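Designed Anbu Protein (Synthetic construct, PDB 5LOY) is probably a protein-degrading hydrolase, a consensus-designed relative of proteasome beta subunits that packs into a helical assembly. Local coordinates at residues A[27-32]-A[188-193]; A[178-181]-A[186-189]; A[169-174]-A[213-218]. One frame throughout, in Å; residues are numbered along the deposited sequence.

Contact 1: residues A[27-32]-A[188-193]; sequences ISTFRK and GLPLDL
Arg31 lays its chain across Asp192 at about a right angle, where the short strand 27-29 gives way to a loop beside strand 191-197. In the antiparallel sheet of this proteasome-type Ntn-hydrolase fold, strand 11-21 pairs with both, and the two segments make no direct hydrogen bond, meeting through side chains and water. Out along Arg31, CB is already 4.4 Å from OD2 of Asp192. Its CG runs anti to the backbone N (chi1 -171°) and comes closer, 3.5 Å from the same oxygen. CD carries the chain past the carboxylate, and the bend at chi3 (-139°) turns the guanidinium back, so that OD1 of Asp192 stands over its face, 3.6 Å from NE and 3.4 Å from CZ of Arg31. At the tip, NH2 is 3.1 Å from OD1 of Asp192. That oxygen lies well out of the guanidinium plane, so no N-H points at it and the salt bridge rests on charge alone. The carboxylate probably also offsets like charge, since Arg208 lies close to NH1 of Arg31. At Thr29, CG2 lies 4.1 Å from CD of Pro190, which follows a cis peptide bond, and a water joins Thr29 OG1 to Leu189 O. A second water accepts from Lys32 N and donates to Asp192, its oxygen lying 2.8 Å from OD2 of Asp192.

Contact 2: residues A[178-181]-A[186-189]; sequences DSTM and SVGL
Met181 and Val187 bring their CA atoms to 5.6 Å where the loop after helix 166-183 doubles back, extended through Gly188, along the helix's last turns toward strand 191-197. Val187 points its branches at the helix: CG2 meets CG of Met181 at 3.4 Å, and CG1 meets CG2 of Thr180 at 3.5 Å, each pair of side chains crossing nearly at right angles. The methyl of Thr180 does this work while its OG1 bonds back to Ser176 O in the same helix. Beyond CG the Met181 chain stays extended, then bends at chi3 (-40°). Its SD sits 3.9 Å from Gly188 CA, and SD and CE lie against CD2 of Leu189, with Phe216 and Arg220 of helix 214-232 also touching this methionine. Putting an alanine here removes CG, SD and CE, and would probably leave a gap between Val187 CG2 and Leu189 CD2. One water lies 3.0 Å from Met181 O and 2.7 Å from Val187 O, within bonding distance of both carbonyls, but may not donate to both at once. The chemistry is thus mostly apolar: loop and helix meet directly by van der Waals packing, with no hydrogen bond between the segments themselves.

Contact 3: residues A[169-174]-A[213-218]; sequences AAKCAL and DPYFRM
Tyr215 and Phe216 both swing CG anti to the backbone N (chi1 174° and -168°), which sends two neighbouring rings from the first turn of helix 214-232 across to Leu174, while Leu174 points CB toward that helix, nearly in line with the Tyr215 ring. The rings use their edges. CD1 of Leu174 lies in the plane of the tyrosine ring, 4.0 Å from CE2 of Tyr215. CE1 of Phe216 lies 3.6 Å from Leu174 O, which is again near the ring plane, so a slightly positive C-H rim faces a carbonyl oxygen; CE1 of Phe216 also rests 3.9 Å from CB of Leu174. These helices belong, with helix 153-159, to one outer layer of the proteasome-type alpha-beta-beta-alpha sandwich, their short axes 11.9 Å apart and crossing at -73°, with Ile209 of strand 205-209 touching both Leu174 and Phe216 from the sheet. Asp213 is the N-cap of the second helix: its OD2 takes the N-H of Phe216 at 3.1 Å, met from above the carboxylate plane, and Arg207 adds a salt bridge to that oxygen. Farther out, CG of Lys171 passes 3.7 Å from OH of Tyr215. Their polar ends go to the second subunit, where Tyr215 OH bonds Pro235 O and Lys171 NZ reaches Phe231 O and Leu234 O, with the Phe231 ring making a cation-pi contact.

Contacts 1 and 2, with centres 10 Å apart, share Gly188 and Leu189. Contacts 2 and 3 both use helix 166-183, their centres 13 Å apart, and meet where Met181 CE lies 3.8 Å from Phe216 CE2; Leu189 CD2 lies 4.0 Å from that same ring atom. Contact 1 reaches contact 3 across the sheet-helix interface, Leu191 CD1 to Leu174 CD2 at 3.8 Å. Toward the probable active site, Lys32 NZ of contact 1 bonds Thr20 and, weakly, Thr1 OG1, as expected for an N-terminal threonine hydrolase. Asp17, touched by Lys32, accepts from Gly188 N. Contacts 2 and 3 both touch the second subunit.

Contact 1: residues A[27-32]-A[188-193]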
ATOM      1  N   ILE A  27     -21.105   7.947  -1.281  1.00 56.38           N
ATOM      2  CA  ILE A  27     -20.370   6.775  -1.606  1.00 52.56           C
ATOM      3  C   ILE A  27     -21.425   5.695  -1.538  1.00 51.36           C
ATOM      4  O   ILE A  27     -22.130   5.600  -0.536  1.00 54.22           O
ATOM      5  CB  ILE A  27     -19.265   6.564  -0.568  1.00 51.01           C
ATOM      6  CG1 ILE A  27     -18.274   7.733  -0.645  1.00 51.88           C
ATOM      7  CG2 ILE A  27     -18.552   5.250  -0.794  1.00 47.88           C
ATOM      8  CD1 ILE A  27     -17.227   7.745   0.455  1.00 52.23           C
ATOM      9  N   SER A  28     -21.601   4.927  -2.607  1.00 48.28           N
ATOM     10  CA  SER A  28     -22.574   3.833  -2.554  1.00 48.61           C
ATOM     11  C   SER A  28     -22.069   2.579  -3.207  1.00 44.62           C
ATOM     12  O   SER A  28     -20.887   2.482  -3.587  1.00 41.93           O
ATOM     13  CB  SER A  28     -23.981   4.235  -3.064  1.00 51.89           C
ATOM     14  OG  SER A  28     -23.890   5.165  -4.107  1.00 55.25           O
ATOM     15  N   THR A  29     -22.955   1.593  -3.236  1.00 43.51           N
ATOM     16  CA  THR A  29     -22.628   0.266  -3.703  1.00 42.16           C
ATOM     17  C   THR A  29     -22.958   0.134  -5.196  1.00 40.45           C
ATOM     18  O   THR A  29     -24.081   0.366  -5.625  1.00 40.68           O
ATOM     19  CB  THR A  29     -23.402  -0.749  -2.844  1.00 43.79           C
ATOM     20  OG1 THR A  29     -23.107  -0.499  -1.468  1.00 43.74           O
ATOM     21  CG2 THR A  29     -23.007  -2.172  -3.161  1.00 42.85           C
ATOM     22  N   PHE A  30     -21.940  -0.202  -5.968  1.00 38.72           N
ATOM     23  CA  PHE A  30     -22.080  -0.550  -7.380  1.00 38.48           C
ATOM     24  C   PHE A  30     -21.166  -1.733  -7.670  1.00 38.51           C
ATOM     25  O   PHE A  30     -19.994  -1.701  -7.348  1.00 35.76           O
ATOM     26  CB  PHE A  30     -21.683   0.615  -8.286  1.00 36.51           C
ATOM     27  CG  PHE A  30     -22.701   1.706  -8.353  1.00 36.80           C
ATOM     28  CD1 PHE A  30     -22.697   2.735  -7.432  1.00 37.08           C
ATOM     29  CD2 PHE A  30     -23.643   1.730  -9.356  1.00 37.30           C
ATOM     30  CE1 PHE A  30     -23.636   3.750  -7.490  1.00 38.78           C
ATOM     31  CE2 PHE A  30     -24.580   2.750  -9.432  1.00 39.13           C
ATOM     32  CZ  PHE A  30     -24.583   3.760  -8.491  1.00 39.73           C
ATOM     33  N   ARG A  31     -21.726  -2.772  -8.276  1.00 42.65           N
ATOM     34  CA  ARG A  31     -20.974  -3.965  -8.693  1.00 46.15           C
ATOM     35  C   ARG A  31     -19.919  -3.598  -9.771  1.00 42.80           C
ATOM     36  O   ARG A  31     -20.216  -2.832 -10.669  1.00 41.52           O
ATOM     37  CB  ARG A  31     -21.989  -4.982  -9.242  1.00 53.78           C
ATOM     38  CG  ARG A  31     -21.463  -6.382  -9.529  1.00 64.17           C
ATOM     39  CD  ARG A  31     -22.487  -7.247 -10.281  1.00 71.08           C
ATOM     40  NE  ARG A  31     -22.502  -8.626  -9.767  1.00 75.95           N
ATOM     41  CZ  ARG A  31     -23.341  -9.088  -8.836  1.00 74.91           C
ATOM     42  NH1 ARG A  31     -24.270  -8.315  -8.296  1.00 73.82           N
ATOM     43  NH2 ARG A  31     -23.250 -10.348  -8.444  1.00 78.05           N
ATOM     44  N   LYS A  32     -18.716  -4.161  -9.687  1.00 39.89           N
ATOM     45  CA  LYS A  32     -17.648  -3.838 -10.623  1.00 39.47           C
ATOM     46  C   LYS A  32     -17.168  -4.990 -11.498  1.00 37.94           C
ATOM     47  O   LYS A  32     -16.194  -4.849 -12.230  1.00 36.76           O
ATOM     48  CB  LYS A  32     -16.470  -3.282  -9.843  1.00 42.46           C
ATOM     49  CG  LYS A  32     -16.824  -2.018  -9.061  1.00 47.61           C
ATOM     50  CD  LYS A  32     -15.682  -1.646  -8.140  1.00 52.26           C
ATOM     51  CE  LYS A  32     -16.080  -0.637  -7.064  1.00 56.63           C
ATOM     52  NZ  LYS A  32     -16.483   0.656  -7.671  1.00 58.24           N
ATOM     53  N   GLY A 188     -14.646  -1.532   0.281  1.00 36.64           N
ATOM     54  CA  GLY A 188     -15.687  -2.083   1.141  1.00 36.64           C
ATOM     55  C   GLY A 188     -16.554  -3.179   0.542  1.00 36.02           C
ATOM     56  O   GLY A 188     -16.732  -3.268  -0.669  1.00 33.42           O
ATOM     57  N   LEU A 189     -17.108  -4.005   1.425  1.00 38.09           N
ATOM     58  CA  LEU A 189     -18.024  -5.087   1.067  1.00 39.15           C
ATOM     59  C   LEU A 189     -19.322  -4.514   0.570  1.00 40.27           C
ATOM     60  O   LEU A 189     -19.687  -3.418   0.952  1.00 41.47           O
ATOM     61  CB  LEU A 189     -18.322  -5.937   2.299  1.00 40.94           C
ATOM     62  CG  LEU A 189     -17.162  -6.741   2.909  1.00 40.29           C
ATOM     63  CD1 LEU A 189     -17.628  -7.585   4.082  1.00 43.49           C
ATOM     64  CD2 LEU A 189     -16.550  -7.642   1.880  1.00 38.98           C
ATOM     65  N   PRO A 190     -20.063  -5.270  -0.257  1.00 41.01           N
ATOM     66  CA  PRO A 190     -19.812  -6.652  -0.700  1.00 39.65           C
ATOM     67  C   PRO A 190     -18.765  -6.819  -1.775  1.00 39.01           C
ATOM     68  O   PRO A 190     -18.623  -5.909  -2.600  1.00 38.44           O
ATOM     69  CB  PRO A 190     -21.173  -7.098  -1.231  1.00 40.28           C
ATOM     70  CG  PRO A 190     -21.926  -5.833  -1.522  1.00 41.16           C
ATOM     71  CD  PRO A 190     -21.464  -4.866  -0.483  1.00 41.00           C
ATOM     72  N   LEU A 191     -18.065  -7.972  -1.766  1.00 39.07           N
ATOM     73  CA  LEU A 191     -17.160  -8.371  -2.851  1.00 39.30           C
ATOM     74  C   LEU A 191     -17.813  -9.334  -3.774  1.00 39.58           C
ATOM     75  O   LEU A 191     -18.700 -10.063  -3.382  1.00 39.96           O
ATOM     76  CB  LEU A 191     -15.932  -9.151  -2.377  1.00 41.15           C
ATOM     77  CG  LEU A 191     -15.244  -8.733  -1.093  1.00 42.82           C
ATOM     78  CD1 LEU A 191     -14.002  -9.573  -0.916  1.00 42.66           C
ATOM     79  CD2 LEU A 191     -14.909  -7.251  -1.140  1.00 45.05           C
ATOM     80  N   ASP A 192     -17.314  -9.350  -5.005  1.00 40.36           N
ATOM     81  CA  ASP A 192     -17.616 -10.382  -5.981  1.00 42.44           C
ATOM     82  C   ASP A 192     -16.342 -11.206  -6.191  1.00 39.08           C
ATOM     83  O   ASP A 192     -15.230 -10.662  -6.211  1.00 37.69           O
ATOM     84  CB  ASP A 192     -18.131  -9.763  -7.288  1.00 46.55           C
ATOM     85  CG  ASP A 192     -19.535  -9.151  -7.135  1.00 54.75           C
ATOM     86  OD1 ASP A 192     -20.524  -9.924  -7.120  1.00 63.64           O
ATOM     87  OD2 ASP A 192     -19.656  -7.899  -6.982  1.00 60.52           O
ATOM     88  N   LEU A 193     -16.520 -12.519  -6.276  1.00 37.84           N
ATOM     89  CA  LEU A 193     -15.433 -13.450  -6.468  1.00 36.83           C
ATOM     90  C   LEU A 193     -15.787 -14.451  -7.570  1.00 38.39           C
ATOM     91  O   LEU A 193     -16.872 -15.054  -7.538  1.00 38.62           O
ATOM     92  CB  LEU A 193     -15.173 -14.210  -5.178  1.00 37.41           C
ATOM     93  CG  LEU A 193     -14.119 -15.328  -5.291  1.00 38.06           C
ATOM     94  CD1 LEU A 193     -12.726 -14.731  -5.502  1.00 36.51           C
ATOM     95  CD2 LEU A 193     -14.132 -16.219  -4.053  1.00 39.69           C
TER
HETATM   96  O   HOH W   1     -20.554  -1.114  -1.123  1.00 39.02           O
HETATM   97  O   HOH W   2     -18.065  -5.731  -7.565  1.00 34.22           O

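Contact 2: residues A[178-181]-A[186-189]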
ATOM      1  N   ASP A 178      -8.891  -8.086   2.770  1.00 36.63           N
ATOM      2  CA  ASP A 178      -8.985  -7.874   4.214  1.00 37.14           C
ATOM      3  C   ASP A 178      -8.049  -6.757   4.652  1.00 35.99           C
ATOM      4  O   ASP A 178      -8.463  -5.828   5.335  1.00 34.97           O
ATOM      5  CB  ASP A 178      -8.664  -9.168   4.947  1.00 39.48           C
ATOM      6  CG  ASP A 178      -8.563  -8.994   6.455  1.00 43.49           C
ATOM      7  OD1 ASP A 178      -9.449  -8.368   7.088  1.00 44.29           O
ATOM      8  OD2 ASP A 178      -7.577  -9.512   7.020  1.00 47.63           O
ATOM      9  N   SER A 179      -6.787  -6.854   4.248  1.00 36.58           N
ATOM     10  CA  SER A 179      -5.768  -5.862   4.619  1.00 36.92           C
ATOM     11  C   SER A 179      -6.096  -4.482   4.067  1.00 34.87           C
ATOM     12  O   SER A 179      -5.912  -3.459   4.745  1.00 35.81           O
ATOM     13  CB  SER A 179      -4.392  -6.308   4.122  1.00 37.99           C
ATOM     14  OG  SER A 179      -3.957  -7.432   4.856  1.00 45.03           O
ATOM     15  N   THR A 180      -6.586  -4.453   2.839  1.00 32.63           N
ATOM     16  CA  THR A 180      -6.980  -3.200   2.201  1.00 31.84           C
ATOM     17  C   THR A 180      -8.159  -2.552   2.925  1.00 32.89           C
ATOM     18  O   THR A 180      -8.104  -1.370   3.245  1.00 32.96           O
ATOM     19  CB  THR A 180      -7.341  -3.434   0.725  1.00 32.38           C
ATOM     20  OG1 THR A 180      -6.221  -4.008   0.029  1.00 30.93           O
ATOM     21  CG2 THR A 180      -7.736  -2.145   0.080  1.00 32.46           C
ATOM     22  N   MET A 181      -9.186  -3.337   3.255  1.00 35.90           N
ATOM     23  CA  MET A 181     -10.346  -2.801   3.958  1.00 38.56           C
ATOM     24  C   MET A 181     -10.044  -2.297   5.354  1.00 39.68           C
ATOM     25  O   MET A 181     -10.580  -1.258   5.779  1.00 43.18           O
ATOM     26  CB  MET A 181     -11.483  -3.806   3.973  1.00 43.33           C
ATOM     27  CG  MET A 181     -12.123  -3.898   2.584  1.00 45.75           C
ATOM     28  SD  MET A 181     -13.439  -5.087   2.336  1.00 49.28           S
ATOM     29  CE  MET A 181     -12.799  -6.472   3.273  1.00 46.69           C
ATOM     30  N   SER A 186     -11.938   3.562   1.440  1.00 40.28           N
ATOM     31  CA  SER A 186     -12.558   3.739   0.131  1.00 41.18           C
ATOM     32  C   SER A 186     -12.854   2.367  -0.501  1.00 40.25           C
ATOM     33  O   SER A 186     -13.507   2.296  -1.536  1.00 38.26           O
ATOM     34  CB  SER A 186     -11.699   4.623  -0.797  1.00 39.69           C
ATOM     35  OG  SER A 186     -10.563   3.908  -1.282  1.00 39.49           O
ATOM     36  N   VAL A 187     -12.391   1.288   0.127  1.00 38.03           N
ATOM     37  CA  VAL A 187     -12.804  -0.046  -0.300  1.00 38.27           C
ATOM     38  C   VAL A 187     -13.659  -0.767   0.753  1.00 38.48           C
ATOM     39  O   VAL A 187     -13.452  -0.598   1.953  1.00 43.58           O
ATOM     40  CB  VAL A 187     -11.655  -0.880  -0.941  1.00 37.57           C
ATOM     41  CG1 VAL A 187     -10.361  -0.102  -1.044  1.00 36.97           C
ATOM     42  CG2 VAL A 187     -11.465  -2.224  -0.289  1.00 38.68           C
ATOM     43  N   GLY A 188     -14.646  -1.532   0.281  1.00 36.64           N
ATOM     44  CA  GLY A 188     -15.687  -2.083   1.141  1.00 36.64           C
ATOM     45  C   GLY A 188     -16.554  -3.179   0.542  1.00 36.02           C
ATOM     46  O   GLY A 188     -16.732  -3.268  -0.669  1.00 33.42           O
ATOM     47  N   LEU A 189     -17.108  -4.005   1.425  1.00 38.09           N
ATOM     48  CA  LEU A 189     -18.024  -5.087   1.067  1.00 39.15           C
ATOM     49  C   LEU A 189     -19.322  -4.514   0.570  1.00 40.27           C
ATOM     50  O   LEU A 189     -19.687  -3.418   0.952  1.00 41.47           O
ATOM     51  CB  LEU A 189     -18.322  -5.937   2.299  1.00 40.94           C
ATOM     52  CG  LEU A 189     -17.162  -6.741   2.909  1.00 40.29           C
ATOM     53  CD1 LEU A 189     -17.628  -7.585   4.082  1.00 43.49           C
ATOM     54  CD2 LEU A 189     -16.550  -7.642   1.880  1.00 38.98           C
TER
HETATM   55  O   HOH W   3     -13.095  -0.138   4.625  1.00 30.73           O

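Contact 3: residues A[169-174]-A[213-218]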
ATOM      1  N   ALA A 169      -5.027 -19.162  -4.601  1.00 37.60           N
ATOM      2  CA  ALA A 169      -5.088 -17.835  -5.232  1.00 36.32           C
ATOM      3  C   ALA A 169      -6.326 -17.088  -4.786  1.00 34.18           C
ATOM      4  O   ALA A 169      -6.253 -15.876  -4.544  1.00 33.16           O
ATOM      5  CB  ALA A 169      -5.065 -17.946  -6.739  1.00 36.90           C
ATOM      6  N   ALA A 170      -7.441 -17.800  -4.638  1.00 33.57           N
ATOM      7  CA  ALA A 170      -8.644 -17.179  -4.084  1.00 34.11           C
ATOM      8  C   ALA A 170      -8.462 -16.747  -2.625  1.00 35.05           C
ATOM      9  O   ALA A 170      -8.849 -15.613  -2.254  1.00 34.12           O
ATOM     10  CB  ALA A 170      -9.834 -18.082  -4.227  1.00 35.06           C
ATOM     11  N   LYS A 171      -7.868 -17.609  -1.794  1.00 36.30           N
ATOM     12  CA  LYS A 171      -7.522 -17.195  -0.411  1.00 37.22           C
ATOM     13  C   LYS A 171      -6.677 -15.939  -0.399  1.00 35.77           C
ATOM     14  O   LYS A 171      -6.911 -15.012   0.368  1.00 36.53           O
ATOM     15  CB  LYS A 171      -6.702 -18.247   0.285  1.00 39.84           C
ATOM     16  CG  LYS A 171      -7.434 -19.193   1.180  1.00 44.45           C
ATOM     17  CD  LYS A 171      -6.407 -19.836   2.096  1.00 46.98           C
ATOM     18  CE  LYS A 171      -6.007 -21.224   1.657  1.00 51.23           C
ATOM     19  NZ  LYS A 171      -4.892 -21.735   2.516  1.00 53.49           N
ATOM     20  N   CYS A 172      -5.653 -15.932  -1.240  1.00 35.45           N
ATOM     21  CA  CYS A 172      -4.728 -14.830  -1.288  1.00 34.41           C
ATOM     22  C   CYS A 172      -5.425 -13.548  -1.708  1.00 32.40           C
ATOM     23  O   CYS A 172      -5.236 -12.505  -1.105  1.00 33.04           O
ATOM     24  CB  CYS A 172      -3.619 -15.169  -2.247  1.00 36.84           C
ATOM     25  SG  CYS A 172      -2.266 -14.003  -2.202  1.00 40.87           S
ATOM     26  N   ALA A 173      -6.292 -13.619  -2.707  1.00 33.09           N
ATOM     27  CA  ALA A 173      -7.114 -12.445  -3.051  1.00 33.21           C
ATOM     28  C   ALA A 173      -7.944 -11.947  -1.863  1.00 31.53           C
ATOM     29  O   ALA A 173      -7.983 -10.758  -1.593  1.00 30.18           O
ATOM     30  CB  ALA A 173      -8.039 -12.755  -4.219  1.00 35.30           C
ATOM     31  N   LEU A 174      -8.586 -12.854  -1.142  1.00 31.64           N
ATOM     32  CA  LEU A 174      -9.447 -12.441  -0.039  1.00 33.60           C
ATOM     33  C   LEU A 174      -8.675 -11.771   1.112  1.00 34.26           C
ATOM     34  O   LEU A 174      -9.107 -10.757   1.678  1.00 33.50           O
ATOM     35  CB  LEU A 174     -10.274 -13.621   0.459  1.00 35.05           C
ATOM     36  CG  LEU A 174     -11.319 -14.076  -0.565  1.00 36.29           C
ATOM     37  CD1 LEU A 174     -12.073 -15.289  -0.063  1.00 38.38           C
ATOM     38  CD2 LEU A 174     -12.327 -12.970  -0.871  1.00 36.85           C
ATOM     39  N   ASP A 213     -20.964 -13.106   5.678  1.00 48.99           N
ATOM     40  CA  ASP A 213     -20.489 -14.366   5.126  1.00 47.45           C
ATOM     41  C   ASP A 213     -19.660 -15.160   6.135  1.00 47.90           C
ATOM     42  O   ASP A 213     -18.609 -14.695   6.556  1.00 47.36           O
ATOM     43  CB  ASP A 213     -19.652 -14.146   3.877  1.00 44.30           C
ATOM     44  CG  ASP A 213     -19.319 -15.447   3.187  1.00 44.76           C
ATOM     45  OD1 ASP A 213     -20.262 -16.190   2.870  1.00 47.10           O
ATOM     46  OD2 ASP A 213     -18.121 -15.740   2.972  1.00 43.44           O
ATOM     47  N   PRO A 214     -20.117 -16.370   6.508  1.00 49.25           N
ATOM     48  CA  PRO A 214     -19.379 -17.157   7.506  1.00 48.80           C
ATOM     49  C   PRO A 214     -17.950 -17.464   7.099  1.00 46.02           C
ATOM     50  O   PRO A 214     -17.060 -17.328   7.910  1.00 45.32           O
ATOM     51  CB  PRO A 214     -20.196 -18.446   7.616  1.00 50.98           C
ATOM     52  CG  PRO A 214     -21.588 -18.029   7.269  1.00 52.55           C
ATOM     53  CD  PRO A 214     -21.412 -16.997   6.176  1.00 51.03           C
ATOM     54  N   TYR A 215     -17.721 -17.854   5.855  1.00 45.21           N
ATOM     55  CA  TYR A 215     -16.376 -18.213   5.449  1.00 43.90           C
ATOM     56  C   TYR A 215     -15.424 -17.013   5.566  1.00 44.31           C
ATOM     57  O   TYR A 215     -14.323 -17.143   6.147  1.00 43.00           O
ATOM     58  CB  TYR A 215     -16.320 -18.777   4.036  1.00 42.37           C
ATOM     59  CG  TYR A 215     -14.893 -19.015   3.571  1.00 41.65           C
ATOM     60  CD1 TYR A 215     -14.124 -20.037   4.104  1.00 42.25           C
ATOM     61  CD2 TYR A 215     -14.313 -18.205   2.622  1.00 39.71           C
ATOM     62  CE1 TYR A 215     -12.826 -20.246   3.689  1.00 41.35           C
ATOM     63  CE2 TYR A 215     -13.021 -18.408   2.185  1.00 39.30           C
ATOM     64  CZ  TYR A 215     -12.276 -19.422   2.718  1.00 40.75           C
ATOM     65  OH  TYR A 215     -10.969 -19.586   2.269  1.00 41.81           O
ATOM     66  N   PHE A 216     -15.831 -15.856   5.032  1.00 43.59           N
ATOM     67  CA  PHE A 216     -14.935 -14.703   5.027  1.00 42.21           C
ATOM     68  C   PHE A 216     -14.661 -14.242   6.462  1.00 42.33           C
ATOM     69  O   PHE A 216     -13.545 -13.852   6.762  1.00 39.99           O
ATOM     70  CB  PHE A 216     -15.466 -13.567   4.141  1.00 40.72           C
ATOM     71  CG  PHE A 216     -14.448 -12.466   3.858  1.00 37.75           C
ATOM     72  CD1 PHE A 216     -13.143 -12.747   3.492  1.00 36.86           C
ATOM     73  CD2 PHE A 216     -14.820 -11.146   3.944  1.00 37.24           C
ATOM     74  CE1 PHE A 216     -12.227 -11.725   3.216  1.00 36.24           C
ATOM     75  CE2 PHE A 216     -13.917 -10.124   3.674  1.00 36.19           C
ATOM     76  CZ  PHE A 216     -12.614 -10.408   3.322  1.00 35.11           C
ATOM     77  N   ARG A 217     -15.649 -14.348   7.346  1.00 45.70           N
ATOM     78  CA  ARG A 217     -15.423 -14.099   8.773  1.00 50.01           C
ATOM     79  C   ARG A 217     -14.417 -15.044   9.400  1.00 51.25           C
ATOM     80  O   ARG A 217     -13.556 -14.604  10.135  1.00 51.00           O
ATOM     81  CB  ARG A 217     -16.699 -14.239   9.569  1.00 55.76           C
ATOM     82  CG  ARG A 217     -17.515 -12.974   9.653  1.00 62.13           C
ATOM     83  CD  ARG A 217     -18.577 -13.094  10.751  1.00 67.93           C
ATOM     84  NE  ARG A 217     -19.523 -12.000  10.611  1.00 71.78           N
ATOM     85  CZ  ARG A 217     -20.702 -11.936  11.210  1.00 81.16           C
ATOM     86  NH1 ARG A 217     -21.121 -12.922  12.002  1.00 86.35           N
ATOM     87  NH2 ARG A 217     -21.477 -10.879  10.997  1.00 82.57           N
ATOM     88  N   MET A 218     -14.532 -16.337   9.106  1.00 51.99           N
ATOM     89  CA  MET A 218     -13.591 -17.316   9.606  1.00 54.02           C
ATOM     90  C   MET A 218     -12.193 -17.018   9.103  1.00 49.71           C
ATOM     91  O   MET A 218     -11.233 -17.111   9.843  1.00 47.81           O
ATOM     92  CB  MET A 218     -13.968 -18.730   9.192  1.00 61.84           C
ATOM     93  CG  MET A 218     -13.666 -19.779  10.250  1.00 70.42           C
ATOM     94  SD  MET A 218     -14.245 -21.474   9.901  1.00 84.58           S
ATOM     95  CE  MET A 218     -14.235 -21.692   8.105  1.00 77.59           C
TER